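Local coordinates for protein S-adenosylmethionine-dependent methyltransferase (Clostridium acetobutylicum, PDB 1Y8C) that probably transfers methyl groups from S-adenosylmethionine to a substrate, with a Rossmann-like fold, at residues Phe140-Leu148 / Glu200-Ile208; Gln216-Tyr226 / Arg237-Gly246. All blocks are in the same frame, centred on the assembly; numbering follows the deposited sequence.

Overall arrangement
Contact 1 (Phe140-Leu148 with Glu200-Ile208) and contact 2 (Gln216-Tyr226 with Arg237-Gly246) meet on one mixed sheet, where strands 136-143 and 237-244 are neighbours; their centres lie about 13 Å apart. Contact 1 is mostly buried and lies where the chain passes between that sheet and the separate four-stranded antiparallel sheet; it rests on side-chain packing and one buried amide-carboxylate bond. Contact 2 is only partly buried, pairs the last two strands of the mixed sheet, and is held chiefly by backbone hydrogen bonds. Polar groups tie the two together: carboxylates of contact 1 reach charged and hydroxyl side chains of contact 2.

Contact 1: Phe140-Leu148 / Glu200-Ile208; sequences FDINSYYKL and ERAYKEEDI. With SO4 (sulfate ion), chain B.
The ring of Tyr145 lies against Ala202, its CD1 3.4 Å from Ala202 CB, while Ala202 O meets the same ring in plane at its edge; its OH hydrogen-bonds Asp175. CG set anti to the backbone N (chi1 -174°) brings the ring beside this backbone. Leu148 closes in next to it, CD1 standing 3.6 Å from Ala202 CA. Asn143 ND2, also buried, donates to Glu200 OE1 over 2.9 Å. The bond, nearly straight at 163°, reaches the syn lone pair of Glu200 OE1. Amide and carboxylate are almost coplanar, 10° apart, though the two side chains cross at about a right angle. Toward the mixed sheet, buried Ile142 and Ile208 meet tip to tip, Ile142 CD1 to Ile208 CG1, at 4.1 Å. The solvent side is looser. Lys204 extends over one face of Tyr145, CE 4.1 Å from the ring centroid, a CH-pi contact; its NZ lies too far for more than weak attraction. There a sulfate, probably from the crystallisation liquor, accepts from Glu206 N, 3.0 Å to O2, at the N-terminal end of helix 205-214. Two strand-to-helix junctions thus pack together, one ending a parallel strand of the Rossmann-like methyltransferase sheet, the other leading back from the antiparallel sheet.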
loop_
_atom_site.group_PDB
_atom_site.type_symbol
_atom_site.label_atom_id
_atom_site.label_comp_id
_atom_site.label_asym_id
_atom_site.label_seq_id
_atom_site.Cartn_x
_atom_site.Cartn_y
_atom_site.Cartn_z
ATOM N N PHE A 140 3.698 0.741 7.020
ATOM C CA PHE A 140 3.696 0.789 5.562
ATOM C C PHE A 140 4.685 -0.225 5.006
ATOM O O PHE A 140 5.613 -0.637 5.700
ATOM C CB PHE A 140 4.080 2.188 5.074
ATOM C CG PHE A 140 5.536 2.528 5.272
ATOM C CD1 PHE A 140 6.446 2.390 4.230
ATOM C CD2 PHE A 140 5.998 3.007 6.495
ATOM C CE1 PHE A 140 7.791 2.730 4.405
ATOM C CE2 PHE A 140 7.353 3.351 6.675
ATOM C CZ PHE A 140 8.246 3.213 5.630
ATOM N N ASP A 141 4.493 -0.637 3.756
ATOM C CA ASP A 141 5.419 -1.584 3.160
ATOM C C ASP A 141 5.918 -1.082 1.833
ATOM O O ASP A 141 5.338 -0.178 1.238
ATOM C CB ASP A 141 4.761 -2.947 2.958
ATOM C CG ASP A 141 3.689 -2.926 1.889
ATOM O OD1 ASP A 141 4.027 -2.792 0.690
ATOM O OD2 ASP A 141 2.502 -3.045 2.251
ATOM N N ILE A 142 7.006 -1.681 1.372
ATOM C CA ILE A 142 7.576 -1.316 0.092
ATOM C C ILE A 142 8.109 -2.564 -0.579
ATOM O O ILE A 142 8.342 -3.586 0.072
ATOM C CB ILE A 142 8.750 -0.338 0.246
ATOM C CG1 ILE A 142 9.937 -1.048 0.909
ATOM C CG2 ILE A 142 8.306 0.880 1.050
ATOM C CD1 ILE A 142 11.213 -0.226 0.933
ATOM N N ASN A 143 8.269 -2.491 -1.893
ATOM C CA ASN A 143 8.839 -3.607 -2.611
ATOM C C ASN A 143 10.311 -3.354 -2.385
ATOM O O ASN A 143 10.767 -2.204 -2.424
ATOM C CB ASN A 143 8.493 -3.561 -4.096
ATOM C CG ASN A 143 7.157 -4.229 -4.401
ATOM O OD1 ASN A 143 6.842 -5.286 -3.858
ATOM N ND2 ASN A 143 6.373 -3.620 -5.280
ATOM N N SER A 144 11.044 -4.423 -2.106
ATOM C CA SER A 144 12.465 -4.319 -1.827
ATOM C C SER A 144 13.238 -3.928 -3.068
ATOM O O SER A 144 12.772 -4.095 -4.197
ATOM C CB SER A 144 12.987 -5.644 -1.320
ATOM O OG SER A 144 12.924 -6.607 -2.350
ATOM N N TYR A 145 14.433 -3.403 -2.854
ATOM C CA TYR A 145 15.279 -2.990 -3.958
ATOM C C TYR A 145 15.618 -4.205 -4.817
ATOM O O TYR A 145 15.741 -4.096 -6.030
ATOM C CB TYR A 145 16.569 -2.373 -3.422
ATOM C CG TYR A 145 17.433 -1.798 -4.503
ATOM C CD1 TYR A 145 17.289 -0.463 -4.902
ATOM C CD2 TYR A 145 18.356 -2.596 -5.171
ATOM C CE1 TYR A 145 18.046 0.060 -5.945
ATOM C CE2 TYR A 145 19.113 -2.088 -6.213
ATOM C CZ TYR A 145 18.957 -0.766 -6.598
ATOM O OH TYR A 145 19.713 -0.273 -7.634
ATOM N N TYR A 146 15.766 -5.363 -4.185
ATOM C CA TYR A 146 16.110 -6.567 -4.920
ATOM C C TYR A 146 14.962 -7.032 -5.788
ATOM O O TYR A 146 15.170 -7.510 -6.899
ATOM C CB TYR A 146 16.491 -7.673 -3.948
ATOM C CG TYR A 146 16.933 -8.950 -4.617
ATOM C CD1 TYR A 146 18.214 -9.073 -5.170
ATOM C CD2 TYR A 146 16.072 -10.048 -4.687
ATOM C CE1 TYR A 146 18.623 -10.268 -5.769
ATOM C CE2 TYR A 146 16.467 -11.237 -5.286
ATOM C CZ TYR A 146 17.735 -11.343 -5.817
ATOM O OH TYR A 146 18.116 -12.536 -6.368
ATOM N N LYS A 147 13.749 -6.887 -5.274
ATOM C CA LYS A 147 12.552 -7.309 -5.985
ATOM C C LYS A 147 12.352 -6.518 -7.279
ATOM O O LYS A 147 12.081 -7.093 -8.332
ATOM C CB LYS A 147 11.346 -7.142 -5.067
ATOM C CG LYS A 147 10.157 -7.991 -5.415
ATOM C CD LYS A 147 9.239 -7.286 -6.376
ATOM C CE LYS A 147 7.901 -7.999 -6.440
ATOM N NZ LYS A 147 8.079 -9.433 -6.807
ATOM N N LEU A 148 12.505 -5.200 -7.213
ATOM C CA LEU A 148 12.309 -4.388 -8.399
ATOM C C LEU A 148 13.477 -4.453 -9.377
ATOM O O LEU A 148 13.277 -4.488 -10.598
ATOM C CB LEU A 148 12.066 -2.938 -7.997
ATOM C CG LEU A 148 10.949 -2.726 -6.981
ATOM C CD1 LEU A 148 10.904 -1.255 -6.604
ATOM C CD2 LEU A 148 9.606 -3.194 -7.556
ATOM N N GLU A 200 7.548 2.488 -10.308
ATOM C CA GLU A 200 7.955 2.372 -8.902
ATOM C C GLU A 200 9.470 2.577 -8.766
ATOM O O GLU A 200 10.245 2.130 -9.612
ATOM C CB GLU A 200 7.563 0.992 -8.327
ATOM C CG GLU A 200 6.101 0.883 -7.851
ATOM C CD GLU A 200 5.789 -0.413 -7.076
ATOM O OE1 GLU A 200 6.693 -0.953 -6.389
ATOM O OE2 GLU A 200 4.622 -0.872 -7.128
ATOM N N ARG A 201 9.894 3.271 -7.716
ATOM C CA ARG A 201 11.316 3.482 -7.522
ATOM C C ARG A 201 11.853 2.443 -6.565
ATOM O O ARG A 201 11.190 2.069 -5.596
ATOM C CB ARG A 201 11.627 4.871 -6.962
ATOM C CG ARG A 201 13.018 5.318 -7.377
ATOM C CD ARG A 201 13.807 6.000 -6.286
ATOM N NE ARG A 201 13.736 7.456 -6.385
ATOM C CZ ARG A 201 14.730 8.275 -6.036
ATOM N NH1 ARG A 201 15.871 7.777 -5.572
ATOM N NH2 ARG A 201 14.588 9.595 -6.142
ATOM N N ALA A 202 13.063 1.975 -6.836
ATOM C CA ALA A 202 13.667 0.978 -5.979
ATOM C C ALA A 202 14.503 1.671 -4.917
ATOM O O ALA A 202 15.646 2.048 -5.159
ATOM C CB ALA A 202 14.520 0.035 -6.805
ATOM N N TYR A 203 13.916 1.834 -3.735
ATOM C CA TYR A 203 14.588 2.480 -2.616
ATOM C C TYR A 203 15.356 1.481 -1.757
ATOM O O TYR A 203 14.869 0.382 -1.480
ATOM C CB TYR A 203 13.569 3.204 -1.732
ATOM C CG TYR A 203 13.004 4.472 -2.320
ATOM C CD1 TYR A 203 11.643 4.581 -2.621
ATOM C CD2 TYR A 203 13.820 5.583 -2.541
ATOM C CE1 TYR A 203 11.115 5.765 -3.125
ATOM C CE2 TYR A 203 13.300 6.771 -3.038
ATOM C CZ TYR A 203 11.951 6.857 -3.328
ATOM O OH TYR A 203 11.436 8.036 -3.822
ATOM N N LYS A 204 16.552 1.868 -1.329
ATOM C CA LYS A 204 17.363 1.005 -0.477
ATOM C C LYS A 204 16.980 1.264 0.971
ATOM O O LYS A 204 16.688 2.396 1.343
ATOM C CB LYS A 204 18.851 1.289 -0.689
ATOM C CG LYS A 204 19.340 0.916 -2.075
ATOM C CD LYS A 204 20.848 1.016 -2.180
ATOM C CE LYS A 204 21.350 0.460 -3.502
ATOM N NZ LYS A 204 22.840 0.523 -3.576
ATOM N N GLU A 205 16.977 0.215 1.785
ATOM C CA GLU A 205 16.619 0.349 3.191
ATOM C C GLU A 205 17.397 1.464 3.872
ATOM O O GLU A 205 16.898 2.131 4.781
ATOM C CB GLU A 205 16.873 -0.961 3.909
ATOM C CG GLU A 205 16.068 -2.077 3.347
ATOM C CD GLU A 205 16.480 -3.413 3.904
ATOM O OE1 GLU A 205 16.189 -3.677 5.095
ATOM O OE2 GLU A 205 17.105 -4.192 3.149
ATOM N N GLU A 206 18.626 1.656 3.421
ATOM C CA GLU A 206 19.489 2.690 3.960
ATOM C C GLU A 206 18.876 4.055 3.656
ATOM O O GLU A 206 18.853 4.940 4.512
ATOM C CB GLU A 206 20.867 2.573 3.320
ATOM C CG GLU A 206 21.930 3.444 3.936
ATOM C CD GLU A 206 23.230 3.407 3.144
ATOM O OE1 GLU A 206 24.224 4.012 3.611
ATOM O OE2 GLU A 206 23.259 2.779 2.053
ATOM N N ASP A 207 18.373 4.214 2.437
ATOM C CA ASP A 207 17.744 5.463 2.007
ATOM C C ASP A 207 16.424 5.703 2.723
ATOM O O ASP A 207 16.095 6.832 3.077
ATOM C CB ASP A 207 17.475 5.430 0.506
ATOM C CG ASP A 207 18.741 5.355 -0.314
ATOM O OD1 ASP A 207 18.653 4.883 -1.477
ATOM O OD2 ASP A 207 19.812 5.770 0.199
ATOM N N ILE A 208 15.655 4.640 2.908
ATOM C CA ILE A 208 14.379 4.766 3.577
ATOM C C ILE A 208 14.608 5.175 5.023
ATOM O O ILE A 208 13.962 6.090 5.535
ATOM C CB ILE A 208 13.604 3.440 3.547
ATOM C CG1 ILE A 208 13.161 3.130 2.116
ATOM C CG2 ILE A 208 12.410 3.518 4.495
ATOM C CD1 ILE A 208 12.117 4.088 1.562
HETATM S S SO4 B . 20.590 -1.705 1.459
HETATM O O1 SO4 B . 20.148 -2.853 2.281
HETATM O O2 SO4 B . 20.463 -0.461 2.246
HETATM O O3 SO4 B . 22.006 -1.896 1.067
HETATM O O4 SO4 B . 19.753 -1.614 0.244
#

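Contact 2: Gln216-Tyr226 / Arg237-Gly246; sequences QLNILDKVDCY and RITYLVKLGG
Thr239 overlaps one face of the Tyr226 ring at about a right angle. Its OG1 stands 3.0 Å above the ring plane, offset toward the rim, and its CG2 makes a CH-pi contact 4.0 Å from the ring centroid. OG1 also accepts from Tyr226 N at 3.1 Å, so the oxygen that takes this backbone bond also lies close over the ring of the same residue. The torsions account for it: OG1 sits anti to the carbonyl carbon (chi1 -66°) and CG2 anti to the backbone N, presenting both branches to the tyrosine. Tyr226 OH hydrogen-bonds Asp141, which also takes Arg237 in a salt bridge, and the ring stacks with Trp23. Beside it, Cys225 SG touches Arg237 CD and lies at the edge of the guanidinium, near its plane.

Strands 217-224 and 237-244 run antiparallel, with 156° between the axes of 221-224 and 237-244. In the seven-stranded sheet of a Rossmann-like methyltransferase, strand order 3-2-1-4-5-7-6, 237-244 is the one reversed strand, and 217-224 closes that edge. A classic beta bulge interrupts the pair: Leu220 and Asp221 both face Leu241, whose O accepts from Leu220 N and, weakly, from Asp221 N, and the register shifts by one. At the bulge Leu220 CD1 packs 3.4 Å from Lys243 CG.

On the face bearing Tyr240, Lys222 lies alongside the ring, pointing the same way, with CG over one face; Lys222 CD lies 3.6 Å from Tyr240 CE2. At the ring edge Ile219 CD1 is 4.1 Å from Tyr240 CE2. Tyr240 OH hydrogen-bonds Glu209, and Lys222 NZ forms a salt bridge with Glu205. Near the C-terminus of the chain, Gln216 O accepts from Gly245 N, in the carbonyl plane, and from Gly246 N, whose approach is tilted 35° from that plane.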
loop_
_atom_site.group_PDB
_atom_site.type_symbol
_atom_site.label_atom_id
_atom_site.label_comp_id
_atom_site.label_asym_id
_atom_site.label_seq_id
_atom_site.Cartn_x
_atom_site.Cartn_y
_atom_site.Cartn_z
ATOM N N GLN A 216 11.351 12.868 11.289
ATOM C CA GLN A 216 11.271 12.774 12.737
ATOM C C GLN A 216 10.556 11.498 13.182
ATOM O O GLN A 216 9.968 11.452 14.258
ATOM C CB GLN A 216 10.540 14.000 13.296
ATOM C CG GLN A 216 11.197 15.316 12.936
ATOM C CD GLN A 216 12.549 15.478 13.596
ATOM O OE1 GLN A 216 12.636 15.798 14.783
ATOM N NE2 GLN A 216 13.615 15.237 12.838
ATOM N N LEU A 217 10.606 10.462 12.354
ATOM C CA LEU A 217 9.969 9.193 12.687
ATOM C C LEU A 217 11.010 8.159 13.134
ATOM O O LEU A 217 12.076 8.055 12.537
ATOM C CB LEU A 217 9.203 8.680 11.472
ATOM C CG LEU A 217 8.031 9.570 11.066
ATOM C CD1 LEU A 217 7.418 9.084 9.764
ATOM C CD2 LEU A 217 7.006 9.565 12.177
ATOM N N ASN A 218 10.707 7.404 14.187
ATOM C CA ASN A 218 11.629 6.383 14.699
ATOM C C ASN A 218 11.152 4.971 14.321
ATOM O O ASN A 218 9.952 4.677 14.354
ATOM C CB ASN A 218 11.751 6.509 16.233
ATOM C CG ASN A 218 12.713 5.482 16.844
ATOM O OD1 ASN A 218 13.905 5.451 16.513
ATOM N ND2 ASN A 218 12.194 4.640 17.745
ATOM N N ILE A 219 12.092 4.097 13.964
ATOM C CA ILE A 219 11.742 2.730 13.579
ATOM C C ILE A 219 11.503 1.830 14.787
ATOM O O ILE A 219 12.343 1.732 15.682
ATOM C CB ILE A 219 12.837 2.096 12.684
ATOM C CG1 ILE A 219 13.036 2.938 11.426
ATOM C CG2 ILE A 219 12.426 0.687 12.266
ATOM C CD1 ILE A 219 14.105 2.409 10.511
ATOM N N LEU A 220 10.347 1.178 14.805
ATOM C CA LEU A 220 9.982 0.290 15.902
ATOM C C LEU A 220 10.203 -1.159 15.493
ATOM O O LEU A 220 10.285 -2.054 16.332
ATOM C CB LEU A 220 8.514 0.504 16.287
ATOM C CG LEU A 220 8.239 1.116 17.668
ATOM C CD1 LEU A 220 9.037 2.400 17.856
ATOM C CD2 LEU A 220 6.756 1.388 17.806
ATOM N N ASP A 221 10.297 -1.392 14.194
ATOM C CA ASP A 221 10.517 -2.731 13.710
ATOM C C ASP A 221 10.552 -2.730 12.200
ATOM O O ASP A 221 9.873 -1.938 11.555
ATOM C CB ASP A 221 9.425 -3.677 14.209
ATOM C CG ASP A 221 9.961 -5.078 14.518
ATOM O OD1 ASP A 221 10.865 -5.551 13.788
ATOM O OD2 ASP A 221 9.466 -5.704 15.482
ATOM N N LYS A 222 11.372 -3.625 11.657
ATOM C CA LYS A 222 11.547 -3.793 10.225
ATOM C C LYS A 222 11.526 -5.296 9.955
ATOM O O LYS A 222 12.526 -5.988 10.169
ATOM C CB LYS A 222 12.884 -3.204 9.782
ATOM C CG LYS A 222 13.098 -3.307 8.288
ATOM C CD LYS A 222 14.337 -2.567 7.806
ATOM C CE LYS A 222 15.628 -3.148 8.380
ATOM N NZ LYS A 222 16.842 -2.534 7.750
ATOM N N VAL A 223 10.387 -5.795 9.481
ATOM C CA VAL A 223 10.240 -7.219 9.212
ATOM C C VAL A 223 10.010 -7.584 7.747
ATOM O O VAL A 223 9.931 -6.721 6.867
ATOM C CB VAL A 223 9.081 -7.804 10.018
ATOM C CG1 VAL A 223 9.270 -7.490 11.489
ATOM C CG2 VAL A 223 7.750 -7.253 9.491
ATOM N N ASP A 224 9.885 -8.886 7.508
ATOM C CA ASP A 224 9.666 -9.420 6.173
ATOM C C ASP A 224 8.189 -9.666 5.902
ATOM O O ASP A 224 7.545 -10.476 6.561
ATOM C CB ASP A 224 10.429 -10.732 5.995
ATOM C CG ASP A 224 10.417 -11.227 4.559
ATOM O OD1 ASP A 224 9.326 -11.297 3.942
ATOM O OD2 ASP A 224 11.509 -11.568 4.047
ATOM N N CYS A 225 7.671 -8.952 4.916
ATOM C CA CYS A 225 6.291 -9.071 4.496
ATOM C C CYS A 225 5.270 -9.457 5.565
ATOM O O CYS A 225 4.783 -10.585 5.593
ATOM C CB CYS A 225 6.211 -10.055 3.343
ATOM S SG CYS A 225 4.632 -10.043 2.494
ATOM N N TYR A 226 4.946 -8.492 6.423
ATOM C CA TYR A 226 3.965 -8.635 7.501
ATOM C C TYR A 226 4.039 -9.915 8.348
ATOM O O TYR A 226 3.095 -10.698 8.415
ATOM C CB TYR A 226 2.548 -8.464 6.926
ATOM C CG TYR A 226 2.307 -7.104 6.298
ATOM C CD1 TYR A 226 2.740 -6.824 4.997
ATOM C CD2 TYR A 226 1.696 -6.079 7.024
ATOM C CE1 TYR A 226 2.576 -5.555 4.437
ATOM C CE2 TYR A 226 1.533 -4.806 6.479
ATOM C CZ TYR A 226 1.974 -4.543 5.190
ATOM O OH TYR A 226 1.847 -3.264 4.680
ATOM N N ARG A 237 9.362 -8.018 0.107
ATOM C CA ARG A 237 8.467 -6.986 0.620
ATOM C C ARG A 237 8.798 -6.665 2.069
ATOM O O ARG A 237 8.670 -7.506 2.949
ATOM C CB ARG A 237 7.002 -7.441 0.505
ATOM C CG ARG A 237 6.010 -6.356 0.896
ATOM C CD ARG A 237 4.557 -6.792 0.749
ATOM N NE ARG A 237 4.177 -7.070 -0.628
ATOM C CZ ARG A 237 3.853 -6.152 -1.538
ATOM N NH1 ARG A 237 3.854 -4.862 -1.230
ATOM N NH2 ARG A 237 3.522 -6.526 -2.774
ATOM N N ILE A 238 9.217 -5.434 2.311
ATOM C CA ILE A 238 9.581 -5.016 3.644
ATOM C C ILE A 238 8.490 -4.228 4.352
ATOM O O ILE A 238 7.963 -3.250 3.817
ATOM C CB ILE A 238 10.877 -4.180 3.602
ATOM C CG1 ILE A 238 12.020 -5.050 3.056
ATOM C CG2 ILE A 238 11.178 -3.628 4.982
ATOM C CD1 ILE A 238 13.330 -4.332 2.777
ATOM N N THR A 239 8.134 -4.661 5.558
ATOM C CA THR A 239 7.117 -3.943 6.309
ATOM C C THR A 239 7.739 -3.156 7.448
ATOM O O THR A 239 8.333 -3.727 8.352
ATOM C CB THR A 239 6.060 -4.882 6.885
ATOM O OG1 THR A 239 5.316 -5.492 5.816
ATOM C CG2 THR A 239 5.103 -4.091 7.776
ATOM N N TYR A 240 7.618 -1.837 7.378
ATOM C CA TYR A 240 8.148 -0.961 8.408
ATOM C C TYR A 240 7.067 -0.589 9.417
ATOM O O TYR A 240 5.884 -0.437 9.081
ATOM C CB TYR A 240 8.682 0.339 7.816
ATOM C CG TYR A 240 10.048 0.255 7.176
ATOM C CD1 TYR A 240 10.192 -0.057 5.821
ATOM C CD2 TYR A 240 11.198 0.529 7.916
ATOM C CE1 TYR A 240 11.440 -0.089 5.214
ATOM C CE2 TYR A 240 12.458 0.500 7.323
ATOM C CZ TYR A 240 12.568 0.192 5.968
ATOM O OH TYR A 240 13.813 0.190 5.386
ATOM N N LEU A 241 7.497 -0.431 10.660
ATOM C CA LEU A 241 6.617 -0.045 11.746
ATOM C C LEU A 241 7.314 1.105 12.469
ATOM O O LEU A 241 8.352 0.912 13.093
ATOM C CB LEU A 241 6.425 -1.215 12.689
ATOM C CG LEU A 241 5.030 -1.193 13.294
ATOM C CD1 LEU A 241 4.415 -2.581 13.152
ATOM C CD2 LEU A 241 5.089 -0.737 14.747
ATOM N N VAL A 242 6.740 2.303 12.379
ATOM C CA VAL A 242 7.339 3.473 13.003
ATOM C C VAL A 242 6.372 4.274 13.873
ATOM O O VAL A 242 5.158 4.038 13.865
ATOM C CB VAL A 242 7.938 4.410 11.926
ATOM C CG1 VAL A 242 8.657 3.585 10.870
ATOM C CG2 VAL A 242 6.843 5.260 11.300
ATOM N N LYS A 243 6.937 5.222 14.619
ATOM C CA LYS A 243 6.169 6.098 15.499
ATOM C C LYS A 243 6.845 7.461 15.593
ATOM O O LYS A 243 7.964 7.644 15.107
ATOM C CB LYS A 243 6.046 5.507 16.909
ATOM C CG LYS A 243 7.361 5.298 17.627
ATOM C CD LYS A 243 7.184 5.332 19.139
ATOM C CE LYS A 243 6.137 4.327 19.638
ATOM N NZ LYS A 243 4.732 4.864 19.694
ATOM N N LEU A 244 6.159 8.415 16.220
ATOM C CA LEU A 244 6.687 9.764 16.376
ATOM C C LEU A 244 7.893 9.763 17.275
ATOM O O LEU A 244 7.807 9.337 18.426
ATOM C CB LEU A 244 5.636 10.673 16.981
ATOM C CG LEU A 244 5.170 11.822 16.111
ATOM C CD1 LEU A 244 4.819 11.338 14.721
ATOM C CD2 LEU A 244 3.973 12.446 16.790
ATOM N N GLY A 245 9.013 10.254 16.754
ATOM C CA GLY A 245 10.232 10.292 17.538
ATOM C C GLY A 245 10.609 11.683 18.009
ATOM O O GLY A 245 10.511 11.999 19.198
ATOM N N GLY A 246 11.040 12.516 17.067
ATOM C CA GLY A 246 11.441 13.870 17.401
ATOM C C GLY A 246 12.771 13.926 18.135
ATOM O O GLY A 246 12.797 14.417 19.289
ATOM O OXT GLY A 246 13.788 13.480 17.554
HETATM O O HOH W 1 9.070 -10.693 1.138
#